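Local atomic coordinates of linoleate 11-lipoxygenase (Gaeumannomyces graminis, PDB entry 5FX8), a protein that oxygenates linoleic and alpha-linolenic acids at a manganese centre, giving 11S- and 13R-hydroperoxy fatty acids. Residues H217-K222 / P358-A363; K221-Q226 / D282-Q287; A401-G406 / S583-G588; I408-Q413 / V576-R581. All coordinates share one frame; numbering follows the deposited sequence.

Contact 1: residues H217-K222 / P358-A363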
loop_
_atom_site.group_PDB
_atom_site.type_symbol
_atom_site.label_atom_id
_atom_site.label_comp_id
_atom_site.label_asym_id
_atom_site.label_seq_id
_atom_site.Cartn_x
_atom_site.Cartn_y
_atom_site.Cartn_z
ATOM N N HIS A 217 19.507 -11.781 -10.632
ATOM C CA HIS A 217 19.333 -10.368 -10.943
ATOM C C HIS A 217 20.381 -9.842 -11.912
ATOM O O HIS A 217 20.639 -8.644 -11.931
ATOM C CB HIS A 217 19.355 -9.523 -9.676
ATOM C CG HIS A 217 18.201 -9.778 -8.778
ATOM N ND1 HIS A 217 16.939 -10.013 -9.257
ATOM C CD2 HIS A 217 18.122 -9.888 -7.435
ATOM C CE1 HIS A 217 16.123 -10.235 -8.246
ATOM N NE2 HIS A 217 16.817 -10.170 -7.130
ATOM N N SER A 218 20.986 -10.705 -12.718
ATOM C CA SER A 218 22.094 -10.282 -13.550
ATOM C C SER A 218 21.650 -9.386 -14.696
ATOM O O SER A 218 22.480 -8.680 -15.258
ATOM C CB SER A 218 22.808 -11.502 -14.089
ATOM O OG SER A 218 21.905 -12.229 -14.890
ATOM N N TYR A 219 20.372 -9.404 -15.058
ATOM C CA TYR A 219 19.863 -8.502 -16.082
ATOM C C TYR A 219 20.087 -7.033 -15.726
ATOM O O TYR A 219 20.107 -6.189 -16.624
ATOM C CB TYR A 219 18.368 -8.773 -16.311
ATOM C CG TYR A 219 17.790 -8.105 -17.532
ATOM C CD1 TYR A 219 17.867 -8.710 -18.776
ATOM C CD2 TYR A 219 17.159 -6.862 -17.446
ATOM C CE1 TYR A 219 17.354 -8.108 -19.904
ATOM C CE2 TYR A 219 16.642 -6.237 -18.575
ATOM C CZ TYR A 219 16.743 -6.868 -19.810
ATOM O OH TYR A 219 16.232 -6.267 -20.954
ATOM N N GLN A 220 20.241 -6.699 -14.448
ATOM C CA GLN A 220 20.477 -5.311 -14.084
ATOM C C GLN A 220 21.890 -4.844 -14.436
ATOM O O GLN A 220 22.235 -3.690 -14.214
ATOM C CB GLN A 220 20.201 -5.100 -12.596
ATOM C CG GLN A 220 18.795 -5.432 -12.190
ATOM C CD GLN A 220 18.553 -5.366 -10.695
ATOM O OE1 GLN A 220 19.149 -4.566 -9.969
ATOM N NE2 GLN A 220 17.683 -6.239 -10.222
ATOM N N LYS A 221 22.712 -5.732 -14.967
ATOM C CA LYS A 221 23.995 -5.349 -15.522
ATOM C C LYS A 221 23.824 -4.335 -16.651
ATOM O O LYS A 221 24.684 -3.468 -16.847
ATOM C CB LYS A 221 24.675 -6.627 -15.975
ATOM C CG LYS A 221 25.996 -6.532 -16.562
ATOM C CD LYS A 221 26.404 -7.902 -17.054
ATOM C CE LYS A 221 25.290 -8.503 -17.887
ATOM N NZ LYS A 221 25.706 -9.737 -18.592
ATOM N N LYS A 222 22.693 -4.403 -17.361
ATOM C CA LYS A 222 22.308 -3.540 -18.477
ATOM C C LYS A 222 22.109 -2.068 -18.098
ATOM O O LYS A 222 22.105 -1.213 -18.987
ATOM C CB LYS A 222 21.035 -4.129 -19.094
ATOM C CG LYS A 222 20.083 -3.185 -19.738
ATOM C CD LYS A 222 18.838 -3.901 -20.179
ATOM C CE LYS A 222 17.962 -2.992 -21.018
ATOM N NZ LYS A 222 16.831 -3.731 -21.629
ATOM N N PRO A 358 10.046 -3.400 -16.384
ATOM C CA PRO A 358 8.810 -4.166 -16.659
ATOM C C PRO A 358 8.459 -4.298 -18.134
ATOM O O PRO A 358 7.802 -5.273 -18.525
ATOM C CB PRO A 358 7.737 -3.376 -15.906
ATOM C CG PRO A 358 8.334 -2.015 -15.747
ATOM C CD PRO A 358 9.767 -2.250 -15.510
ATOM N N GLY A 359 8.846 -3.326 -18.960
ATOM C CA GLY A 359 8.708 -3.492 -20.389
ATOM C C GLY A 359 9.621 -4.556 -20.958
ATOM O O GLY A 359 9.230 -5.269 -21.873
ATOM N N SER A 360 10.848 -4.666 -20.453
ATOM C CA SER A 360 11.719 -5.766 -20.869
ATOM C C SER A 360 11.150 -7.113 -20.470
ATOM O O SER A 360 11.232 -8.075 -21.237
ATOM C CB SER A 360 13.097 -5.643 -20.246
ATOM O OG SER A 360 13.696 -4.432 -20.580
ATOM N N VAL A 361 10.638 -7.216 -19.246
ATOM C CA VAL A 361 9.989 -8.448 -18.824
ATOM C C VAL A 361 8.854 -8.789 -19.773
ATOM O O VAL A 361 8.774 -9.903 -20.293
ATOM C CB VAL A 361 9.503 -8.325 -17.372
ATOM C CG1 VAL A 361 8.754 -9.562 -16.944
ATOM C CG2 VAL A 361 10.673 -8.091 -16.469
ATOM N N TYR A 362 7.978 -7.819 -20.033
ATOM C CA TYR A 362 6.819 -8.056 -20.877
ATOM C C TYR A 362 7.240 -8.421 -22.286
ATOM O O TYR A 362 6.613 -9.265 -22.941
ATOM C CB TYR A 362 5.938 -6.815 -20.890
ATOM C CG TYR A 362 4.501 -7.090 -21.254
ATOM C CD1 TYR A 362 3.674 -7.815 -20.402
ATOM C CD2 TYR A 362 3.972 -6.620 -22.439
ATOM C CE1 TYR A 362 2.371 -8.076 -20.743
ATOM C CE2 TYR A 362 2.675 -6.859 -22.775
ATOM C CZ TYR A 362 1.882 -7.582 -21.938
ATOM O OH TYR A 362 0.596 -7.800 -22.329
ATOM N N ALA A 363 8.307 -7.798 -22.767
ATOM C CA ALA A 363 8.798 -8.108 -24.096
ATOM C C ALA A 363 9.393 -9.515 -24.160
ATOM O O ALA A 363 9.346 -10.148 -25.216
ATOM C CB ALA A 363 9.801 -7.035 -24.521
#
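Y219 and S360 meet hydroxyl to hydroxyl, the phenol reaching from the 3-10 turn 218-222 to the side of helix 351-363. Their oxygens, Y219 OH and S360 OG, are 3.2 Å apart, a weak hydrogen bond at most, and an unsettled one, because the single S360 proton also has the carbonyl of D356, one turn earlier in its helix, within reach. S360 CB comes up obliquely at the phenol end of the ring, 3.9 Å from Y219 CZ. The ring gets there because its CG is anti to the backbone N (chi1 -168°), which sends the long side chain straight out from the turn toward the helix. K222, three residues further on, runs out in the same direction with its chain extended beyond CG, and its ammonium closes on the phenol: K222 NZ donates to Y219 OH at 2.7 Å. The same ammonium forms a salt bridge with D356, so phenol, lysine and serine gather round the side of helix 351-363 that carries D356 and S360. The turn belongs to the connection between strands 212-216 and 235-241 of the antiparallel sheet. Helix 268-305 touches both partners: H217 and Q220 rest on it from the turn, while V361 packs against its Y289 and L292 from helix 351-363.

Contact 2: residues K221-Q226 / D282-Q287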
loop_
_atom_site.group_PDB
_atom_site.type_symbol
_atom_site.label_atom_id
_atom_site.label_comp_id
_atom_site.label_asym_id
_atom_site.label_seq_id
_atom_site.Cartn_x
_atom_site.Cartn_y
_atom_site.Cartn_z
ATOM N N LYS A 221 22.712 -5.732 -14.967
ATOM C CA LYS A 221 23.995 -5.349 -15.522
ATOM C C LYS A 221 23.824 -4.335 -16.651
ATOM O O LYS A 221 24.684 -3.468 -16.847
ATOM C CB LYS A 221 24.675 -6.627 -15.975
ATOM C CG LYS A 221 25.996 -6.532 -16.562
ATOM C CD LYS A 221 26.404 -7.902 -17.054
ATOM C CE LYS A 221 25.290 -8.503 -17.887
ATOM N NZ LYS A 221 25.706 -9.737 -18.592
ATOM N N LYS A 222 22.693 -4.403 -17.361
ATOM C CA LYS A 222 22.308 -3.540 -18.477
ATOM C C LYS A 222 22.109 -2.068 -18.098
ATOM O O LYS A 222 22.105 -1.213 -18.987
ATOM C CB LYS A 222 21.035 -4.129 -19.094
ATOM C CG LYS A 222 20.083 -3.185 -19.738
ATOM C CD LYS A 222 18.838 -3.901 -20.179
ATOM C CE LYS A 222 17.962 -2.992 -21.018
ATOM N NZ LYS A 222 16.831 -3.731 -21.629
ATOM N N TYR A 223 22.005 -1.739 -16.820
ATOM C CA TYR A 223 21.723 -0.391 -16.355
ATOM C C TYR A 223 22.954 0.235 -15.704
ATOM O O TYR A 223 23.807 -0.456 -15.141
ATOM C CB TYR A 223 20.560 -0.404 -15.358
ATOM C CG TYR A 223 19.311 -1.059 -15.904
ATOM C CD1 TYR A 223 18.775 -0.654 -17.115
ATOM C CD2 TYR A 223 18.707 -2.107 -15.242
ATOM C CE1 TYR A 223 17.682 -1.248 -17.618
ATOM C CE2 TYR A 223 17.591 -2.714 -15.749
ATOM C CZ TYR A 223 17.076 -2.277 -16.935
ATOM O OH TYR A 223 15.961 -2.867 -17.486
ATOM N N THR A 224 23.019 1.565 -15.770
ATOM C CA THR A 224 24.085 2.362 -15.213
ATOM C C THR A 224 23.575 3.155 -14.029
ATOM O O THR A 224 22.607 3.905 -14.172
ATOM C CB THR A 224 24.630 3.326 -16.260
ATOM O OG1 THR A 224 24.930 2.604 -17.458
ATOM C CG2 THR A 224 25.860 4.040 -15.745
ATOM N N PRO A 225 24.214 3.065 -12.874
ATOM C CA PRO A 225 23.739 3.812 -11.715
ATOM C C PRO A 225 23.847 5.314 -11.912
ATOM O O PRO A 225 24.634 5.816 -12.715
ATOM C CB PRO A 225 24.667 3.342 -10.599
ATOM C CG PRO A 225 25.174 2.077 -11.056
ATOM C CD PRO A 225 25.339 2.201 -12.517
ATOM N N GLN A 226 23.028 6.031 -11.155
ATOM C CA GLN A 226 23.156 7.469 -11.081
ATOM C C GLN A 226 24.508 7.836 -10.483
ATOM O O GLN A 226 25.025 7.119 -9.625
ATOM C CB GLN A 226 22.061 8.061 -10.211
ATOM C CG GLN A 226 20.643 7.775 -10.628
ATOM C CD GLN A 226 19.711 8.516 -9.738
ATOM O OE1 GLN A 226 19.542 9.720 -9.891
ATOM N NE2 GLN A 226 19.134 7.830 -8.770
ATOM N N ASP A 282 17.463 -7.075 -5.335
ATOM C CA ASP A 282 16.154 -7.655 -5.094
ATOM C C ASP A 282 15.103 -6.582 -4.849
ATOM O O ASP A 282 13.961 -6.720 -5.294
ATOM C CB ASP A 282 16.235 -8.622 -3.918
ATOM C CG ASP A 282 15.074 -9.567 -3.874
ATOM O OD1 ASP A 282 14.975 -10.410 -4.785
ATOM O OD2 ASP A 282 14.250 -9.455 -2.939
ATOM N N LEU A 283 15.471 -5.494 -4.172
ATOM C CA LEU A 283 14.531 -4.392 -3.988
ATOM C C LEU A 283 14.183 -3.742 -5.322
ATOM O O LEU A 283 13.007 -3.467 -5.611
ATOM C CB LEU A 283 15.108 -3.365 -3.016
ATOM C CG LEU A 283 14.127 -2.284 -2.533
ATOM C CD1 LEU A 283 12.767 -2.822 -2.031
ATOM C CD2 LEU A 283 14.782 -1.459 -1.454
ATOM N N PHE A 284 15.192 -3.481 -6.150
ATOM C CA PHE A 284 14.896 -2.971 -7.477
ATOM C C PHE A 284 13.934 -3.894 -8.201
ATOM O O PHE A 284 12.972 -3.435 -8.832
ATOM C CB PHE A 284 16.192 -2.824 -8.251
ATOM C CG PHE A 284 16.011 -2.450 -9.682
ATOM C CD1 PHE A 284 15.880 -3.424 -10.662
ATOM C CD2 PHE A 284 16.025 -1.126 -10.056
ATOM C CE1 PHE A 284 15.735 -3.071 -11.962
ATOM C CE2 PHE A 284 15.889 -0.774 -11.349
ATOM C CZ PHE A 284 15.744 -1.731 -12.310
ATOM N N TYR A 285 14.185 -5.207 -8.120
ATOM C CA TYR A 285 13.357 -6.167 -8.838
ATOM C C TYR A 285 11.914 -6.107 -8.370
ATOM O O TYR A 285 10.990 -6.051 -9.178
ATOM C CB TYR A 285 13.896 -7.584 -8.665
ATOM C CG TYR A 285 12.993 -8.642 -9.271
ATOM C CD1 TYR A 285 11.960 -9.213 -8.534
ATOM C CD2 TYR A 285 13.167 -9.067 -10.576
ATOM C CE1 TYR A 285 11.136 -10.150 -9.082
ATOM C CE2 TYR A 285 12.356 -10.015 -11.124
ATOM C CZ TYR A 285 11.341 -10.551 -10.371
ATOM O OH TYR A 285 10.518 -11.505 -10.906
ATOM N N SER A 286 11.698 -6.169 -7.060
ATOM C CA SER A 286 10.344 -6.297 -6.557
ATOM C C SER A 286 9.559 -5.041 -6.870
ATOM O O SER A 286 8.399 -5.097 -7.316
ATOM C CB SER A 286 10.374 -6.575 -5.061
ATOM O OG SER A 286 10.596 -5.401 -4.321
ATOM N N GLN A 287 10.206 -3.894 -6.700
ATOM C CA GLN A 287 9.496 -2.662 -6.974
ATOM C C GLN A 287 9.164 -2.535 -8.448
ATOM O O GLN A 287 8.139 -1.957 -8.803
ATOM C CB GLN A 287 10.292 -1.463 -6.467
ATOM C CG GLN A 287 10.361 -1.417 -4.949
ATOM C CD GLN A 287 9.089 -1.958 -4.274
ATOM O OE1 GLN A 287 8.035 -1.344 -4.350
ATOM N NE2 GLN A 287 9.200 -3.120 -3.624
#
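Y223 packs against F284 in the lipoxygenase domain, where a loop between two sheet strands lies against helix 268-305, the long helix that supplies two of the manganese ligands, H290 and H294. The apolar part is a single aromatic pair. Atom CE2 of Y223 approaches CZ of F284 to 4.0 Å, and the rings sit obliquely, with centroids 5.9 Å apart and planes at 49°. F284 extends from the helix with CG anti to the backbone N (chi1 174°), which carries its far end, CZ, to the tyrosine. One face of the Y223 ring is covered by its own neighbour: K222 CG stands 3.7 Å above the plane, toward the rim. L349 touches both aromatic rings, and A353, F357 and S360 of helix 351-363 also pack on Y223.

Polar bonds hold the two sides separately. The Y223 hydroxyl bonds to the carboxylate of D356, which ties the loop to helix 351-363. Further along helix 268-305, toward the metal site, Q287 anchors its amide NE2 on the carbonyl of M481, next in sequence to the metal ligand N482. The side chain of F284 lies about 10 Å from that of H290, whose ND1 is hydrogen-bonded to the backbone O of Q287.

Contact 3: residues A401-G406 / S583-G588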
loop_
_atom_site.group_PDB
_atom_site.type_symbol
_atom_site.label_atom_id
_atom_site.label_comp_id
_atom_site.label_asym_id
_atom_site.label_seq_id
_atom_site.Cartn_x
_atom_site.Cartn_y
_atom_site.Cartn_z
ATOM N N ALA A 401 -0.475 -17.493 1.427
ATOM C CA ALA A 401 -1.177 -17.331 0.159
ATOM C C ALA A 401 -2.237 -18.406 -0.035
ATOM O O ALA A 401 -3.342 -18.128 -0.505
ATOM C CB ALA A 401 -0.189 -17.357 -1.011
ATOM N N HIS A 402 -1.906 -19.640 0.289
ATOM C CA HIS A 402 -2.857 -20.718 0.139
ATOM C C HIS A 402 -4.073 -20.496 1.021
ATOM O O HIS A 402 -5.207 -20.690 0.575
ATOM C CB HIS A 402 -2.181 -22.038 0.456
ATOM C CG HIS A 402 -3.137 -23.174 0.544
ATOM N ND1 HIS A 402 -3.608 -23.835 -0.571
ATOM C CD2 HIS A 402 -3.744 -23.744 1.612
ATOM C CE1 HIS A 402 -4.457 -24.770 -0.190
ATOM N NE2 HIS A 402 -4.560 -24.733 1.127
ATOM N N ARG A 403 -3.872 -20.049 2.261
ATOM C CA ARG A 403 -5.034 -19.776 3.101
ATOM C C ARG A 403 -5.889 -18.660 2.513
ATOM O O ARG A 403 -7.097 -18.834 2.290
ATOM C CB ARG A 403 -4.614 -19.441 4.526
ATOM C CG ARG A 403 -3.903 -20.543 5.194
ATOM C CD ARG A 403 -3.474 -20.147 6.590
ATOM N NE ARG A 403 -2.431 -21.035 7.112
ATOM C CZ ARG A 403 -2.650 -22.169 7.777
ATOM N NH1 ARG A 403 -3.874 -22.586 8.019
ATOM N NH2 ARG A 403 -1.630 -22.885 8.204
ATOM N N LEU A 404 -5.279 -17.500 2.250
ATOM C CA LEU A 404 -6.067 -16.355 1.804
ATOM C C LEU A 404 -6.771 -16.646 0.481
ATOM O O LEU A 404 -7.966 -16.371 0.325
ATOM C CB LEU A 404 -5.184 -15.124 1.689
ATOM C CG LEU A 404 -5.890 -13.859 1.190
ATOM C CD1 LEU A 404 -7.027 -13.374 2.123
ATOM C CD2 LEU A 404 -4.862 -12.771 0.938
ATOM N N ILE A 405 -6.043 -17.211 -0.483
ATOM C CA ILE A 405 -6.652 -17.558 -1.758
ATOM C C ILE A 405 -7.784 -18.542 -1.556
ATOM O O ILE A 405 -8.791 -18.477 -2.263
ATOM C CB ILE A 405 -5.604 -18.100 -2.731
ATOM C CG1 ILE A 405 -4.686 -16.972 -3.181
ATOM C CG2 ILE A 405 -6.247 -18.677 -3.929
ATOM C CD1 ILE A 405 -3.551 -17.376 -4.135
ATOM N N GLY A 406 -7.663 -19.447 -0.580
ATOM C CA GLY A 406 -8.784 -20.317 -0.262
ATOM C C GLY A 406 -10.030 -19.548 0.129
ATOM O O GLY A 406 -11.131 -19.854 -0.320
ATOM N N SER A 583 -6.724 -13.439 9.771
ATOM C CA SER A 583 -6.031 -12.274 10.276
ATOM C C SER A 583 -5.670 -12.455 11.738
ATOM O O SER A 583 -4.603 -12.017 12.170
ATOM C CB SER A 583 -6.872 -11.027 10.046
ATOM O OG SER A 583 -7.989 -11.009 10.873
ATOM N N ARG A 584 -6.519 -13.127 12.512
ATOM C CA ARG A 584 -6.099 -13.467 13.865
ATOM C C ARG A 584 -4.892 -14.402 13.860
ATOM O O ARG A 584 -3.967 -14.213 14.656
ATOM C CB ARG A 584 -7.260 -14.060 14.647
ATOM C CG ARG A 584 -8.264 -13.013 15.027
ATOM C CD ARG A 584 -9.330 -13.549 15.928
ATOM N NE ARG A 584 -10.152 -14.570 15.296
ATOM C CZ ARG A 584 -11.195 -14.335 14.510
ATOM N NH1 ARG A 584 -11.582 -13.096 14.216
ATOM N NH2 ARG A 584 -11.853 -15.354 14.002
ATOM N N GLU A 585 -4.851 -15.393 12.959
ATOM C CA GLU A 585 -3.661 -16.247 12.888
ATOM C C GLU A 585 -2.411 -15.434 12.576
ATOM O O GLU A 585 -1.352 -15.670 13.160
ATOM C CB GLU A 585 -3.816 -17.353 11.840
ATOM C CG GLU A 585 -4.877 -18.388 12.119
ATOM C CD GLU A 585 -5.174 -19.277 10.911
ATOM O OE1 GLU A 585 -4.478 -19.147 9.876
ATOM O OE2 GLU A 585 -6.106 -20.115 10.999
ATOM N N ILE A 586 -2.495 -14.485 11.648
ATOM C CA ILE A 586 -1.277 -13.792 11.240
ATOM C C ILE A 586 -0.845 -12.791 12.301
ATOM O O ILE A 586 0.324 -12.749 12.687
ATOM C CB ILE A 586 -1.458 -13.135 9.863
ATOM C CG1 ILE A 586 -1.655 -14.223 8.815
ATOM C CG2 ILE A 586 -0.241 -12.260 9.523
ATOM C CD1 ILE A 586 -1.944 -13.708 7.487
ATOM N N ALA A 587 -1.774 -11.977 12.802
ATOM C CA ALA A 587 -1.417 -11.022 13.848
ATOM C C ALA A 587 -0.945 -11.707 15.125
ATOM O O ALA A 587 -0.192 -11.114 15.903
ATOM C CB ALA A 587 -2.587 -10.107 14.174
ATOM N N GLY A 588 -1.372 -12.929 15.379
ATOM C CA GLY A 588 -0.836 -13.520 16.578
ATOM C C GLY A 588 0.552 -14.106 16.469
ATOM O O GLY A 588 1.010 -14.733 17.422
#
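R403 and E585 reach toward each other at the protein surface, bridging two antiparallel helices of the largely helical lipoxygenase domain, 396-420 and 566-587. Both leave their helices in the same way, with CG beside the backbone N and anti to the carbonyl carbon (chi1 -62° and -66°). R403 then runs extended from CG to NE, and its last torsion turns the guanidinium across the line of the chain. E585 is likewise extended beyond CG. The two side chains cross at about a right angle, and their flat ends are nearly perpendicular, with planes 87° apart. In this arrangement E585 OE1 lies nearest to a methylene, 3.6 Å from R403 CD, and 3.9 Å from R403 NE. The oxygen is well out of the guanidinium plane and no N-H points at it.

The terminal nitrogens of R403 turn to zonadhesin, a separate Komagataella protein in the crystal: NH1 makes a salt bridge with E254 of that chain, and NH2 a weak hydrogen bond with the carbonyl of its T177. Carboxylates of E585 and zonadhesin E254 come close, so the arginine probably offsets their repulsion. Between the two helices, then, the attraction is a long ion pair, electrostatic and without a directional bond.

Contact 4: residues I408-Q413 / V576-R581; sequences IRRFMQ and VEDTGR
Oxygen OD2 of D578 faces R410 NE at 3.6 Å, a long salt bridge, with R410 CD at the same distance. The other oxygen of this carboxylate, OD1, is bridged by NE of R574, one turn earlier in the same helix, so D578 is held between two arginines. R410 starts with CG anti to its backbone N and runs straight through chi2; chi1 and chi2 carry CD out to the aspartate, and the bend at chi3 (-51°) turns NE to it. On the other helix, D578 CG lies beside the backbone N and anti to the carbonyl carbon (chi1 -69°), which points the short side chain across to R410. The guanidinium and carboxylate planes stand 81° apart, and the oxygen approaches the guanidinium obliquely.

These are two antiparallel helices of the largely helical lipoxygenase domain, 396-420 and 566-587, bridged here at their surface side. On the inner side the packing is apolar: I408 rests on F575 and on A471 of helix 460-481, and F411 stacks with F555. Sulfur SD of M412 lies in the plane of the F411 ring at its edge, 3.9 Å from F411 CD1, a Met-aromatic contact. From outside, the zonadhesin chain brings two acids near, E259 to R410 and E254 to R581, both as long, weak ion pairs.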
loop_
_atom_site.group_PDB
_atom_site.type_symbol
_atom_site.label_atom_id
_atom_site.label_comp_id
_atom_site.label_asym_id
_atom_site.label_seq_id
_atom_site.Cartn_x
_atom_site.Cartn_y
_atom_site.Cartn_z
ATOM N N ILE A 408 -10.758 -16.455 -0.690
ATOM C CA ILE A 408 -11.225 -15.706 -1.847
ATOM C C ILE A 408 -11.926 -16.632 -2.826
ATOM O O ILE A 408 -12.895 -16.256 -3.483
ATOM C CB ILE A 408 -10.034 -14.982 -2.501
ATOM C CG1 ILE A 408 -9.442 -13.943 -1.540
ATOM C CG2 ILE A 408 -10.400 -14.399 -3.863
ATOM C CD1 ILE A 408 -8.331 -13.136 -2.134
ATOM N N ARG A 409 -11.428 -17.850 -2.956
ATOM C CA ARG A 409 -11.967 -18.745 -3.958
ATOM C C ARG A 409 -13.290 -19.291 -3.493
ATOM O O ARG A 409 -14.244 -19.350 -4.266
ATOM C CB ARG A 409 -10.987 -19.867 -4.263
ATOM C CG ARG A 409 -11.520 -20.768 -5.323
ATOM C CD ARG A 409 -10.523 -21.708 -5.927
ATOM N NE ARG A 409 -11.170 -22.370 -7.047
ATOM C CZ ARG A 409 -11.021 -22.032 -8.320
ATOM N NH1 ARG A 409 -10.188 -21.042 -8.653
ATOM N NH2 ARG A 409 -11.690 -22.700 -9.261
ATOM N N ARG A 410 -13.385 -19.634 -2.214
ATOM C CA ARG A 410 -14.689 -19.962 -1.671
ATOM C C ARG A 410 -15.692 -18.857 -1.978
ATOM O O ARG A 410 -16.778 -19.131 -2.500
ATOM C CB ARG A 410 -14.585 -20.223 -0.181
ATOM C CG ARG A 410 -15.881 -20.631 0.445
ATOM C CD ARG A 410 -15.710 -20.760 1.932
ATOM N NE ARG A 410 -14.563 -21.607 2.265
ATOM C CZ ARG A 410 -14.632 -22.934 2.348
ATOM N NH1 ARG A 410 -15.791 -23.564 2.122
ATOM N NH2 ARG A 410 -13.547 -23.637 2.650
ATOM N N PHE A 411 -15.341 -17.598 -1.686
ATOM C CA PHE A 411 -16.284 -16.531 -1.993
ATOM C C PHE A 411 -16.613 -16.491 -3.477
ATOM O O PHE A 411 -17.772 -16.330 -3.853
ATOM C CB PHE A 411 -15.768 -15.170 -1.557
ATOM C CG PHE A 411 -16.637 -14.048 -2.008
ATOM C CD1 PHE A 411 -16.445 -13.455 -3.242
ATOM C CD2 PHE A 411 -17.662 -13.604 -1.218
ATOM C CE1 PHE A 411 -17.246 -12.467 -3.659
ATOM C CE2 PHE A 411 -18.460 -12.595 -1.630
ATOM C CZ PHE A 411 -18.260 -12.035 -2.857
ATOM N N MET A 412 -15.606 -16.577 -4.338
ATOM C CA MET A 412 -15.886 -16.399 -5.750
ATOM C C MET A 412 -16.743 -17.531 -6.259
ATOM O O MET A 412 -17.599 -17.329 -7.118
ATOM C CB MET A 412 -14.595 -16.289 -6.559
ATOM C CG MET A 412 -13.877 -14.994 -6.403
ATOM S SD MET A 412 -14.852 -13.529 -6.789
ATOM C CE MET A 412 -13.602 -12.285 -6.534
ATOM N N GLN A 413 -16.516 -18.730 -5.748
ATOM C CA GLN A 413 -17.338 -19.870 -6.122
ATOM C C GLN A 413 -18.781 -19.642 -5.720
ATOM O O GLN A 413 -19.699 -19.854 -6.514
ATOM C CB GLN A 413 -16.797 -21.137 -5.481
ATOM C CG GLN A 413 -17.485 -22.385 -5.986
ATOM C CD GLN A 413 -17.004 -22.807 -7.365
ATOM O OE1 GLN A 413 -15.837 -23.162 -7.535
ATOM N NE2 GLN A 413 -17.900 -22.782 -8.353
ATOM N N VAL A 576 -16.019 -12.708 5.401
ATOM C CA VAL A 576 -15.645 -11.917 6.561
ATOM C C VAL A 576 -15.228 -12.801 7.722
ATOM O O VAL A 576 -14.281 -12.486 8.451
ATOM C CB VAL A 576 -16.808 -10.999 6.948
ATOM C CG1 VAL A 576 -16.580 -10.406 8.313
ATOM C CG2 VAL A 576 -16.922 -9.942 5.915
ATOM N N GLU A 577 -15.931 -13.902 7.942
ATOM C CA GLU A 577 -15.494 -14.746 9.044
ATOM C C GLU A 577 -14.183 -15.466 8.709
ATOM O O GLU A 577 -13.309 -15.599 9.578
ATOM C CB GLU A 577 -16.604 -15.725 9.436
ATOM C CG GLU A 577 -16.178 -16.845 10.408
ATOM C CD GLU A 577 -15.734 -16.394 11.834
ATOM O OE1 GLU A 577 -14.690 -15.700 11.983
ATOM O OE2 GLU A 577 -16.411 -16.794 12.820
ATOM N N ASP A 578 -14.017 -15.923 7.461
ATOM C CA ASP A 578 -12.804 -16.650 7.088
ATOM C C ASP A 578 -11.571 -15.771 7.226
ATOM O O ASP A 578 -10.558 -16.184 7.807
ATOM C CB ASP A 578 -12.880 -17.160 5.656
ATOM C CG ASP A 578 -13.887 -18.260 5.461
ATOM O OD1 ASP A 578 -14.454 -18.797 6.450
ATOM O OD2 ASP A 578 -14.109 -18.597 4.278
ATOM N N THR A 579 -11.637 -14.555 6.673
ATOM C CA THR A 579 -10.537 -13.619 6.814
ATOM C C THR A 579 -10.387 -13.122 8.247
ATOM O O THR A 579 -9.308 -12.658 8.612
ATOM C CB THR A 579 -10.700 -12.436 5.855
ATOM O OG1 THR A 579 -11.919 -11.744 6.122
ATOM C CG2 THR A 579 -10.693 -12.904 4.418
ATOM N N GLY A 580 -11.417 -13.225 9.079
ATOM C CA GLY A 580 -11.200 -12.991 10.492
ATOM C C GLY A 580 -10.299 -14.043 11.104
ATOM O O GLY A 580 -9.383 -13.730 11.870
ATOM N N ARG A 581 -10.535 -15.309 10.759
ATOM C CA ARG A 581 -9.648 -16.365 11.237
ATOM C C ARG A 581 -8.233 -16.134 10.743
ATOM O O ARG A 581 -7.269 -16.256 11.502
ATOM C CB ARG A 581 -10.141 -17.730 10.769
ATOM C CG ARG A 581 -11.014 -18.467 11.730
ATOM C CD ARG A 581 -11.686 -19.653 11.040
ATOM N NE ARG A 581 -10.786 -20.789 10.828
ATOM C CZ ARG A 581 -10.745 -21.883 11.586
ATOM N NH1 ARG A 581 -11.556 -22.010 12.630
ATOM N NH2 ARG A 581 -9.892 -22.854 11.293
#

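In the fold
The four contacts form two pairs on opposite sides of the chain's centre, 32 to 37 Å apart between centres. Contacts 1 and 2 share K221 and K222 and are partly buried. They bind one inter-strand loop to helices 351-363 and 268-305, through hydroxyls in the first and aromatic rings in the second, and contact 2 lies nearer the manganese ligands. Contacts 3 and 4 both join helices 396-420 and 566-587 at the surface, their centres 10 Å apart, the arginine-acid pairs set seven residues apart along each antiparallel helix. There the chemistry is long ion pairing, modified by zonadhesin acids, in place of the partly buried hydroxyl and ring contacts of the other pair.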